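PDB 5JGF: vacuolar aminopeptidase 1 from Saccharomyces cerevisiae, which removes N-terminal amino acids, preferably neutral or hydrophobic ones, from peptides and proteins as a zinc-dependent vacuolar enzyme of the M18 family. Local coordinates for residues D17-N22 with F257-D262; P23-V28 with D262-S267; N124-D129 with M437-A442. All blocks are in the same frame, centred on the assembly; numbering follows the deposited sequence.

How the interactions relate
From the N terminus, helix 7-21 ends in 17-22 and 23-28 follows directly, a short turn running into the first residues of helix 25-38. Interaction 1 closes a loop of 234 residues from 17-22 to 257-262. Interaction 2 closes one of almost the same size, from 23-28 to 262-267. The two cross, share Asp-262 and touch each other, so the first two helices are tied to the start of helix 261-278 and the loop just before it. Interaction 3 closes the longest loop, from 124-129 to 437-442, and crosses both others. It joins a loop of the six-stranded antiparallel sheet to the loop that carries His-438. Asp-262 and His-438 meet at the same zinc ion, which links all three.

Interaction 1: D17-N22 with F257-D262; sequences DFIYKN and FAPRLD. With ZN (zinc ion), chain L; ZN (zinc ion), chain K.
Ile-19 and Arg-260 lie alongside each other, pointing opposite ways, where the C-terminal end of helix 7-21 meets the loop between strand 255-258 and helix 261-278. This loop leads to the dinuclear zinc centre of the M18 aminopeptidase. Ile-19 carries most of the surface buried on its side. Its CG2 is anti to the backbone N (chi1 -70° for CG1), and this sends the methyl to Pro-259. There CG2 lies 3.3 Å from Pro-259 O and 3.9 Å from Pro-259 CG.

The Arg-260 chain bends at chi3 (-69°), which turns its guanidinium back over Pro-259. Pro-259 CG sits under one face, nearer its border than its centre. The guanidinium edge faces the helix end. Arg-260 NH1 donates to Ile-19 O at 3.0 Å. The carbonyl oxygen lies in the guanidinium plane, but the donor stands well above the carbonyl plane, so the bond does not follow a lone pair. Water 1 lies at the same edge and accepts from Arg-260 NE at 2.9 Å. It donates to Ile-19 O and to Asn-22 O, the latter at 2.7 Å. Arg-260 NH2 bonds to Asp-242 O, outside these segments. Bonds from NH1, NE and NH2 together fix how the guanidinium is turned. A leucine here would probably leave Ile-19 O without its charged donor and water 1 without the N-H it accepts from.

Two residues on, the carboxylate of Asp-262 bridges the metals: OD1 binds the zinc ion of chain K at 2.0 Å and OD2 binds that of chain L, also at 2.0 Å.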
loop_
_atom_site.group_PDB
_atom_site.type_symbol
_atom_site.label_atom_id
_atom_site.label_comp_id
_atom_site.label_asym_id
_atom_site.label_seq_id
_atom_site.Cartn_x
_atom_site.Cartn_y
_atom_site.Cartn_z
ATOM N N ASP D 17 1.530 51.894 -14.626
ATOM C CA ASP D 17 2.327 52.247 -15.798
ATOM C C ASP D 17 3.787 51.838 -15.603
ATOM O O ASP D 17 4.427 51.343 -16.528
ATOM C CB ASP D 17 2.241 53.751 -16.079
ATOM C CG ASP D 17 0.845 54.192 -16.471
ATOM O OD1 ASP D 17 0.063 53.337 -16.944
ATOM O OD2 ASP D 17 0.532 55.395 -16.321
ATOM N N PHE D 18 4.300 52.044 -14.394
ATOM C CA PHE D 18 5.676 51.688 -14.052
ATOM C C PHE D 18 5.904 50.193 -14.271
ATOM O O PHE D 18 6.875 49.786 -14.910
ATOM C CB PHE D 18 5.946 52.072 -12.588
ATOM C CG PHE D 18 7.054 51.290 -11.930
ATOM C CD1 PHE D 18 8.380 51.461 -12.313
ATOM C CD2 PHE D 18 6.767 50.406 -10.892
ATOM C CE1 PHE D 18 9.409 50.764 -11.668
ATOM C CE2 PHE D 18 7.781 49.705 -10.242
ATOM C CZ PHE D 18 9.107 49.884 -10.629
ATOM N N ILE D 19 4.996 49.375 -13.748
ATOM C CA ILE D 19 5.111 47.928 -13.890
ATOM C C ILE D 19 5.053 47.511 -15.357
ATOM O O ILE D 19 5.839 46.678 -15.808
ATOM C CB ILE D 19 3.980 47.211 -13.110
ATOM C CG1 ILE D 19 4.214 47.362 -11.603
ATOM C CG2 ILE D 19 3.895 45.742 -13.528
ATOM C CD1 ILE D 19 5.451 46.637 -11.081
ATOM N N TYR D 20 4.120 48.105 -16.095
ATOM C CA TYR D 20 3.917 47.801 -17.508
ATOM C C TYR D 20 5.070 48.245 -18.412
ATOM O O TYR D 20 5.459 47.529 -19.334
ATOM C CB TYR D 20 2.614 48.455 -17.981
ATOM C CG TYR D 20 2.218 48.136 -19.406
ATOM C CD1 TYR D 20 1.909 46.829 -19.792
ATOM C CD2 TYR D 20 2.118 49.145 -20.363
ATOM C CE1 TYR D 20 1.505 46.536 -21.091
ATOM C CE2 TYR D 20 1.716 48.864 -21.669
ATOM C CZ TYR D 20 1.410 47.561 -22.025
ATOM O OH TYR D 20 0.998 47.283 -23.308
ATOM N N LYS D 21 5.623 49.423 -18.145
ATOM C CA LYS D 21 6.707 49.942 -18.974
ATOM C C LYS D 21 8.107 49.471 -18.604
ATOM O O LYS D 21 9.051 49.710 -19.352
ATOM C CB LYS D 21 6.666 51.473 -18.972
ATOM C CG LYS D 21 5.431 52.048 -19.647
ATOM C CD LYS D 21 5.362 53.560 -19.492
ATOM C CE LYS D 21 4.150 54.135 -20.214
ATOM N NZ LYS D 21 4.029 55.606 -20.000
ATOM N N ASN D 22 8.245 48.795 -17.467
ATOM C CA ASN D 22 9.552 48.318 -17.015
ATOM C C ASN D 22 9.425 46.873 -16.527
ATOM O O ASN D 22 9.517 46.593 -15.335
ATOM C CB ASN D 22 10.043 49.229 -15.891
ATOM C CG ASN D 22 10.093 50.682 -16.318
ATOM O OD1 ASN D 22 11.029 51.107 -16.990
ATOM N ND2 ASN D 22 9.063 51.445 -15.958
ATOM N N PHE D 257 -4.869 44.962 -9.838
ATOM C CA PHE D 257 -4.369 43.683 -10.331
ATOM C C PHE D 257 -3.179 43.985 -11.228
ATOM O O PHE D 257 -3.273 44.817 -12.129
ATOM C CB PHE D 257 -5.435 42.950 -11.160
ATOM C CG PHE D 257 -6.771 42.811 -10.472
ATOM C CD1 PHE D 257 -6.854 42.613 -9.098
ATOM C CD2 PHE D 257 -7.948 42.822 -11.216
ATOM C CE1 PHE D 257 -8.088 42.426 -8.474
ATOM C CE2 PHE D 257 -9.189 42.635 -10.602
ATOM C CZ PHE D 257 -9.258 42.435 -9.231
ATOM N N ALA D 258 -2.063 43.313 -10.992
ATOM C CA ALA D 258 -0.880 43.559 -11.801
ATOM C C ALA D 258 0.172 42.499 -11.570
ATOM O O ALA D 258 0.196 41.846 -10.526
ATOM C CB ALA D 258 -0.294 44.945 -11.474
ATOM N N PRO D 259 1.066 42.317 -12.549
ATOM C CA PRO D 259 2.122 41.318 -12.410
ATOM C C PRO D 259 3.333 41.882 -11.682
ATOM O O PRO D 259 3.493 43.101 -11.563
ATOM C CB PRO D 259 2.456 40.981 -13.854
ATOM C CG PRO D 259 2.337 42.338 -14.517
ATOM C CD PRO D 259 1.039 42.868 -13.919
ATOM N N ARG D 260 4.160 40.975 -11.176
ATOM C CA ARG D 260 5.411 41.325 -10.519
ATOM C C ARG D 260 5.331 42.306 -9.341
ATOM O O ARG D 260 6.213 43.146 -9.173
ATOM C CB ARG D 260 6.374 41.843 -11.601
ATOM C CG ARG D 260 6.428 40.916 -12.838
ATOM C CD ARG D 260 7.296 41.450 -13.983
ATOM N NE ARG D 260 6.740 42.632 -14.648
ATOM C CZ ARG D 260 5.860 42.606 -15.647
ATOM N NH1 ARG D 260 5.428 43.746 -16.177
ATOM N NH2 ARG D 260 5.413 41.452 -16.129
ATOM N N LEU D 261 4.289 42.186 -8.518
ATOM C CA LEU D 261 4.132 43.057 -7.350
ATOM C C LEU D 261 5.240 42.810 -6.315
ATOM O O LEU D 261 5.714 43.731 -5.665
ATOM C CB LEU D 261 2.755 42.847 -6.703
ATOM C CG LEU D 261 1.504 43.230 -7.497
ATOM C CD1 LEU D 261 0.280 43.093 -6.601
ATOM C CD2 LEU D 261 1.627 44.672 -7.995
ATOM N N ASP D 262 5.638 41.556 -6.161
ATOM C CA ASP D 262 6.694 41.178 -5.232
ATOM C C ASP D 262 8.033 41.310 -5.971
ATOM O O ASP D 262 8.289 40.530 -6.885
ATOM C CB ASP D 262 6.470 39.711 -4.828
ATOM C CG ASP D 262 7.531 39.169 -3.883
ATOM O OD1 ASP D 262 8.414 39.926 -3.446
ATOM O OD2 ASP D 262 7.467 37.964 -3.548
HETATM ZN ZN ZN L . 9.023 36.686 -3.522
HETATM ZN ZN ZN K . 9.653 39.583 -1.930
HETATM O O HOH W 1 7.708 45.220 -13.860
HETATM O O HOH W 2 7.831 38.796 -0.550
HETATM O O HOH W 3 10.287 37.651 -2.148
#

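Interaction 2: P23-V28 with D262-S267; sequences PTTYHV and DDRLCS. With ZN (zinc ion), chain K; ZN (zinc ion), chain L.
Arg-264 runs extended from CG to NE (chi2 163°, chi3 -173°), and this length carries its guanidinium across to the turn before helix 25-38. Val-28 CG1 is anti to the backbone N (chi1 172°), which leaves CG2 facing the arginine. That methyl lies over one guanidinium face, away from its middle, 3.6 Å from Arg-264 NE.

At the edge, Arg-264 NH1 donates to Pro-23 O at 2.8 Å. The oxygen is near the guanidinium plane, but the donor stands high above the carbonyl plane. The Thr-25 side chain lies roughly square to the arginine. Its OG1 takes a weak, bent bond from Arg-264 NH2 at 3.2 Å. Within these segments, then, a turn carbonyl and, weakly, a helix-start hydroxyl meet the guanidinium. Arg-264 NE is satisfied by Val-92 O.

The peptide bond between Asp-262 and Asp-263 is cis, as in related di-zinc exopeptidases. Asp-263 OD2 accepts from the backbone N of His-91, itself a zinc ligand.

The contact thus joins the N-terminal turn of helix 25-38 to the first turn of helix 261-278. Phe-18 and Ile-19 of helix 7-21 pack beside Arg-264, and strand 339-347 lies against Asp-262, Asp-263, Leu-265 and Cys-266.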
loop_
_atom_site.group_PDB
_atom_site.type_symbol
_atom_site.label_atom_id
_atom_site.label_comp_id
_atom_site.label_asym_id
_atom_site.label_seq_id
_atom_site.Cartn_x
_atom_site.Cartn_y
_atom_site.Cartn_z
ATOM N N PRO D 23 9.240 45.936 -17.464
ATOM C CA PRO D 23 9.077 44.503 -17.199
ATOM C C PRO D 23 10.215 43.728 -16.548
ATOM O O PRO D 23 9.961 42.802 -15.778
ATOM C CB PRO D 23 8.716 43.948 -18.573
ATOM C CG PRO D 23 9.523 44.822 -19.489
ATOM C CD PRO D 23 9.267 46.197 -18.916
ATOM N N THR D 24 11.460 44.084 -16.855
ATOM C CA THR D 24 12.595 43.368 -16.275
ATOM C C THR D 24 13.308 44.183 -15.202
ATOM O O THR D 24 13.115 45.395 -15.091
ATOM C CB THR D 24 13.630 42.989 -17.350
ATOM O OG1 THR D 24 14.364 44.157 -17.742
ATOM C CG2 THR D 24 12.932 42.401 -18.575
ATOM N N THR D 25 14.135 43.510 -14.410
ATOM C CA THR D 25 14.878 44.184 -13.352
ATOM C C THR D 25 15.711 45.321 -13.951
ATOM O O THR D 25 15.810 46.405 -13.370
ATOM C CB THR D 25 15.794 43.191 -12.616
ATOM O OG1 THR D 25 15.011 42.081 -12.155
ATOM C CG2 THR D 25 16.454 43.861 -11.414
ATOM N N TYR D 26 16.295 45.078 -15.120
ATOM C CA TYR D 26 17.095 46.102 -15.794
ATOM C C TYR D 26 16.282 47.366 -16.054
ATOM O O TYR D 26 16.768 48.475 -15.818
ATOM C CB TYR D 26 17.630 45.579 -17.128
ATOM C CG TYR D 26 18.651 44.476 -16.991
ATOM C CD1 TYR D 26 19.913 44.729 -16.453
ATOM C CD2 TYR D 26 18.356 43.177 -17.402
ATOM C CE1 TYR D 26 20.861 43.714 -16.331
ATOM C CE2 TYR D 26 19.295 42.155 -17.281
ATOM C CZ TYR D 26 20.541 42.428 -16.747
ATOM O OH TYR D 26 21.467 41.417 -16.621
ATOM N N HIS D 27 15.053 47.205 -16.546
ATOM C CA HIS D 27 14.195 48.360 -16.830
ATOM C C HIS D 27 13.835 49.095 -15.550
ATOM O O HIS D 27 13.826 50.324 -15.514
ATOM C CB HIS D 27 12.888 47.944 -17.526
ATOM C CG HIS D 27 13.075 47.417 -18.915
ATOM N ND1 HIS D 27 13.257 46.077 -19.185
ATOM C CD2 HIS D 27 13.115 48.050 -20.111
ATOM C CE1 HIS D 27 13.402 45.908 -20.487
ATOM N NE2 HIS D 27 13.320 47.090 -21.073
ATOM N N VAL D 28 13.522 48.337 -14.502
ATOM C CA VAL D 28 13.149 48.918 -13.215
ATOM C C VAL D 28 14.252 49.805 -12.644
ATOM O O VAL D 28 13.994 50.921 -12.193
ATOM C CB VAL D 28 12.794 47.814 -12.193
ATOM C CG1 VAL D 28 12.602 48.417 -10.805
ATOM C CG2 VAL D 28 11.515 47.103 -12.631
ATOM N N ASP D 262 5.638 41.556 -6.161
ATOM C CA ASP D 262 6.694 41.178 -5.232
ATOM C C ASP D 262 8.033 41.310 -5.971
ATOM O O ASP D 262 8.289 40.530 -6.885
ATOM C CB ASP D 262 6.470 39.711 -4.828
ATOM C CG ASP D 262 7.531 39.169 -3.883
ATOM O OD1 ASP D 262 8.414 39.926 -3.446
ATOM O OD2 ASP D 262 7.467 37.964 -3.548
ATOM N N ASP D 263 8.879 42.290 -5.639
ATOM C CA ASP D 263 8.672 43.288 -4.580
ATOM C C ASP D 263 8.753 44.715 -5.169
ATOM O O ASP D 263 9.184 45.656 -4.505
ATOM C CB ASP D 263 9.753 43.065 -3.495
ATOM C CG ASP D 263 9.609 43.985 -2.284
ATOM O OD1 ASP D 263 8.470 44.330 -1.911
ATOM O OD2 ASP D 263 10.643 44.357 -1.678
ATOM N N ARG D 264 8.337 44.876 -6.420
ATOM C CA ARG D 264 8.394 46.188 -7.060
ATOM C C ARG D 264 7.338 47.112 -6.466
ATOM O O ARG D 264 7.400 48.337 -6.617
ATOM C CB ARG D 264 8.232 46.025 -8.576
ATOM C CG ARG D 264 9.472 45.371 -9.185
ATOM C CD ARG D 264 9.294 44.794 -10.581
ATOM N NE ARG D 264 10.511 44.066 -10.932
ATOM C CZ ARG D 264 10.729 43.455 -12.092
ATOM N NH1 ARG D 264 9.804 43.480 -13.039
ATOM N NH2 ARG D 264 11.870 42.804 -12.299
ATOM N N LEU D 265 6.368 46.526 -5.766
ATOM C CA LEU D 265 5.323 47.317 -5.108
ATOM C C LEU D 265 5.981 48.145 -3.990
ATOM O O LEU D 265 5.797 49.364 -3.911
ATOM C CB LEU D 265 4.247 46.388 -4.524
ATOM C CG LEU D 265 3.113 46.986 -3.686
ATOM C CD1 LEU D 265 2.430 48.127 -4.439
ATOM C CD2 LEU D 265 2.112 45.879 -3.361
ATOM N N CYS D 266 6.745 47.478 -3.128
ATOM C CA CYS D 266 7.440 48.177 -2.046
ATOM C C CYS D 266 8.586 49.024 -2.593
ATOM O O CYS D 266 8.853 50.115 -2.092
ATOM C CB CYS D 266 8.006 47.187 -1.023
ATOM S SG CYS D 266 6.784 46.502 0.105
ATOM N N SER D 267 9.276 48.512 -3.607
ATOM C CA SER D 267 10.391 49.251 -4.195
ATOM C C SER D 267 9.917 50.592 -4.742
ATOM O O SER D 267 10.531 51.625 -4.481
ATOM C CB SER D 267 11.048 48.436 -5.311
ATOM O OG SER D 267 11.730 47.315 -4.772
HETATM ZN ZN ZN K . 9.653 39.583 -1.930
HETATM ZN ZN ZN L . 9.023 36.686 -3.522
HETATM O O HOH W 2 7.831 38.796 -0.550
HETATM O O HOH W 3 10.287 37.651 -2.148
#

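Interaction 3: N124-D129 with M437-A442; sequences NELWLD and MHSIRA. With ZN (zinc ion), chain L.
Ile-440 packs against Trp-127 and Leu-126 where two loops meet at a subunit interface of the dodecamer. One links strands 112-119 and 132-140 of the six-stranded antiparallel sheet. The other, 437-442, carries the zinc ligand His-438.

Ile-440 CG1 is anti to the backbone N (chi1 -167°); with chi2 also extended, this carries CD1 out over the indole face of Trp-127. It makes a CH-pi contact, 3.6 Å from the centroid of the six-membered ring and close to the ring normal. The other branch, Ile-440 CG2, meets Leu-126 O at 3.3 Å. The backbone N of Ile-440 is buried here without a partner. Leu-126 CD1 rests against Ser-439, 3.7 Å from its OG. That hydroxyl accepts from Arg-441 N, forming an ST turn. It is also hydrogen-bonded to Asp-129 of a neighbouring subunit.

No direct hydrogen bond joins the two loops; water does so instead. Trp-127 NE1 donates at 2.8 Å to water 6, which lies at the ring edge and within bonding distance of His-438 O. Water 4 accepts from Asn-124 ND2 at 3.0 Å and donates to His-438 O at 2.9 Å. The His-438 side chain turns to the metal, its NE2 binding the zinc ion of chain L at 2.1 Å.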
loop_
_atom_site.group_PDB
_atom_site.type_symbol
_atom_site.label_atom_id
_atom_site.label_comp_id
_atom_site.label_asym_id
_atom_site.label_seq_id
_atom_site.Cartn_x
_atom_site.Cartn_y
_atom_site.Cartn_z
ATOM N N ASN D 124 4.772 27.184 -14.002
ATOM C CA ASN D 124 3.784 26.302 -13.399
ATOM C C ASN D 124 2.465 26.580 -14.106
ATOM O O ASN D 124 2.440 27.247 -15.142
ATOM C CB ASN D 124 3.650 26.558 -11.894
ATOM C CG ASN D 124 3.487 28.022 -11.562
ATOM O OD1 ASN D 124 2.882 28.781 -12.318
ATOM N ND2 ASN D 124 4.014 28.427 -10.414
ATOM N N GLU D 125 1.365 26.089 -13.553
ATOM C CA GLU D 125 0.082 26.292 -14.199
ATOM C C GLU D 125 -0.374 27.741 -14.323
ATOM O O GLU D 125 -1.135 28.072 -15.230
ATOM C CB GLU D 125 -0.979 25.432 -13.512
ATOM C CG GLU D 125 -0.978 24.005 -14.059
ATOM C CD GLU D 125 -1.599 22.997 -13.120
ATOM O OE1 GLU D 125 -0.943 22.640 -12.116
ATOM O OE2 GLU D 125 -2.740 22.564 -13.389
ATOM N N LEU D 126 0.098 28.615 -13.441
ATOM C CA LEU D 126 -0.297 30.018 -13.525
ATOM C C LEU D 126 0.366 30.695 -14.725
ATOM O O LEU D 126 -0.111 31.726 -15.203
ATOM C CB LEU D 126 0.060 30.756 -12.231
ATOM C CG LEU D 126 -0.676 30.263 -10.974
ATOM C CD1 LEU D 126 -0.166 31.007 -9.752
ATOM C CD2 LEU D 126 -2.175 30.474 -11.131
ATOM N N TRP D 127 1.453 30.108 -15.219
ATOM C CA TRP D 127 2.161 30.666 -16.366
ATOM C C TRP D 127 1.650 30.137 -17.699
ATOM O O TRP D 127 2.084 30.578 -18.767
ATOM C CB TRP D 127 3.667 30.407 -16.244
ATOM C CG TRP D 127 4.360 31.430 -15.389
ATOM C CD1 TRP D 127 4.295 31.553 -14.028
ATOM C CD2 TRP D 127 5.179 32.514 -15.851
ATOM N NE1 TRP D 127 5.019 32.650 -13.617
ATOM C CE2 TRP D 127 5.571 33.256 -14.714
ATOM C CE3 TRP D 127 5.616 32.931 -17.118
ATOM C CZ2 TRP D 127 6.384 34.395 -14.805
ATOM C CZ3 TRP D 127 6.424 34.065 -17.206
ATOM C CH2 TRP D 127 6.797 34.782 -16.056
ATOM N N LEU D 128 0.719 29.191 -17.641
ATOM C CA LEU D 128 0.156 28.632 -18.862
ATOM C C LEU D 128 -0.877 29.580 -19.453
ATOM O O LEU D 128 -1.604 30.257 -18.728
ATOM C CB LEU D 128 -0.540 27.300 -18.581
ATOM C CG LEU D 128 0.300 26.133 -18.068
ATOM C CD1 LEU D 128 -0.621 24.954 -17.780
ATOM C CD2 LEU D 128 1.350 25.757 -19.094
ATOM N N ASP D 129 -0.933 29.621 -20.778
ATOM C CA ASP D 129 -1.915 30.437 -21.473
ATOM C C ASP D 129 -1.919 31.903 -21.066
ATOM O O ASP D 129 -2.976 32.513 -20.892
ATOM C CB ASP D 129 -3.300 29.815 -21.275
ATOM C CG ASP D 129 -3.344 28.362 -21.724
ATOM O OD1 ASP D 129 -2.428 27.954 -22.464
ATOM O OD2 ASP D 129 -4.285 27.630 -21.347
ATOM N N MET D 437 0.841 36.112 -3.884
ATOM C CA MET D 437 2.261 36.373 -4.064
ATOM C C MET D 437 2.855 35.265 -4.944
ATOM O O MET D 437 2.490 34.096 -4.814
ATOM C CB MET D 437 2.964 36.404 -2.706
ATOM C CG MET D 437 4.315 37.083 -2.731
ATOM S SD MET D 437 5.086 37.076 -1.118
ATOM C CE MET D 437 3.968 38.136 -0.195
ATOM N N HIS D 438 3.750 35.656 -5.846
ATOM C CA HIS D 438 4.427 34.750 -6.777
ATOM C C HIS D 438 3.591 34.232 -7.939
ATOM O O HIS D 438 4.048 33.393 -8.718
ATOM C CB HIS D 438 5.073 33.577 -6.035
ATOM C CG HIS D 438 6.299 33.963 -5.269
ATOM N ND1 HIS D 438 7.154 33.038 -4.710
ATOM C CD2 HIS D 438 6.814 35.181 -4.970
ATOM C CE1 HIS D 438 8.144 33.669 -4.099
ATOM N NE2 HIS D 438 7.960 34.968 -4.243
ATOM N N SER D 439 2.365 34.718 -8.061
ATOM C CA SER D 439 1.543 34.336 -9.199
ATOM C C SER D 439 2.098 35.173 -10.353
ATOM O O SER D 439 2.934 36.051 -10.137
ATOM C CB SER D 439 0.079 34.724 -8.972
ATOM O OG SER D 439 -0.650 34.629 -10.188
ATOM N N ILE D 440 1.647 34.912 -11.572
ATOM C CA ILE D 440 2.112 35.711 -12.697
ATOM C C ILE D 440 1.336 37.038 -12.678
ATOM O O ILE D 440 1.775 38.038 -13.247
ATOM C CB ILE D 440 1.913 34.974 -14.042
ATOM C CG1 ILE D 440 2.705 35.696 -15.138
ATOM C CG2 ILE D 440 0.430 34.880 -14.387
ATOM C CD1 ILE D 440 2.712 34.985 -16.475
ATOM N N ARG D 441 0.183 37.047 -12.012
ATOM C CA ARG D 441 -0.616 38.273 -11.898
ATOM C C ARG D 441 -1.236 38.315 -10.504
ATOM O O ARG D 441 -2.146 37.542 -10.185
ATOM C CB ARG D 441 -1.703 38.323 -12.978
ATOM C CG ARG D 441 -2.405 39.685 -13.110
ATOM C CD ARG D 441 -3.360 39.670 -14.298
ATOM N NE ARG D 441 -4.106 40.916 -14.496
ATOM C CZ ARG D 441 -3.607 42.033 -15.023
ATOM N NH1 ARG D 441 -4.381 43.100 -15.164
ATOM N NH2 ARG D 441 -2.337 42.090 -15.406
ATOM N N ALA D 442 -0.731 39.226 -9.677
ATOM C CA ALA D 442 -1.182 39.354 -8.298
ATOM C C ALA D 442 -2.172 40.488 -8.058
ATOM O O ALA D 442 -2.659 41.116 -9.000
ATOM C CB ALA D 442 0.036 39.516 -7.381
HETATM ZN ZN ZN L . 9.023 36.686 -3.522
HETATM O O HOH W 4 3.759 30.565 -8.387
HETATM O O HOH W 5 4.046 31.380 -10.790
HETATM O O HOH W 6 5.372 34.087 -11.208
HETATM O O HOH W 3 10.287 37.651 -2.148
#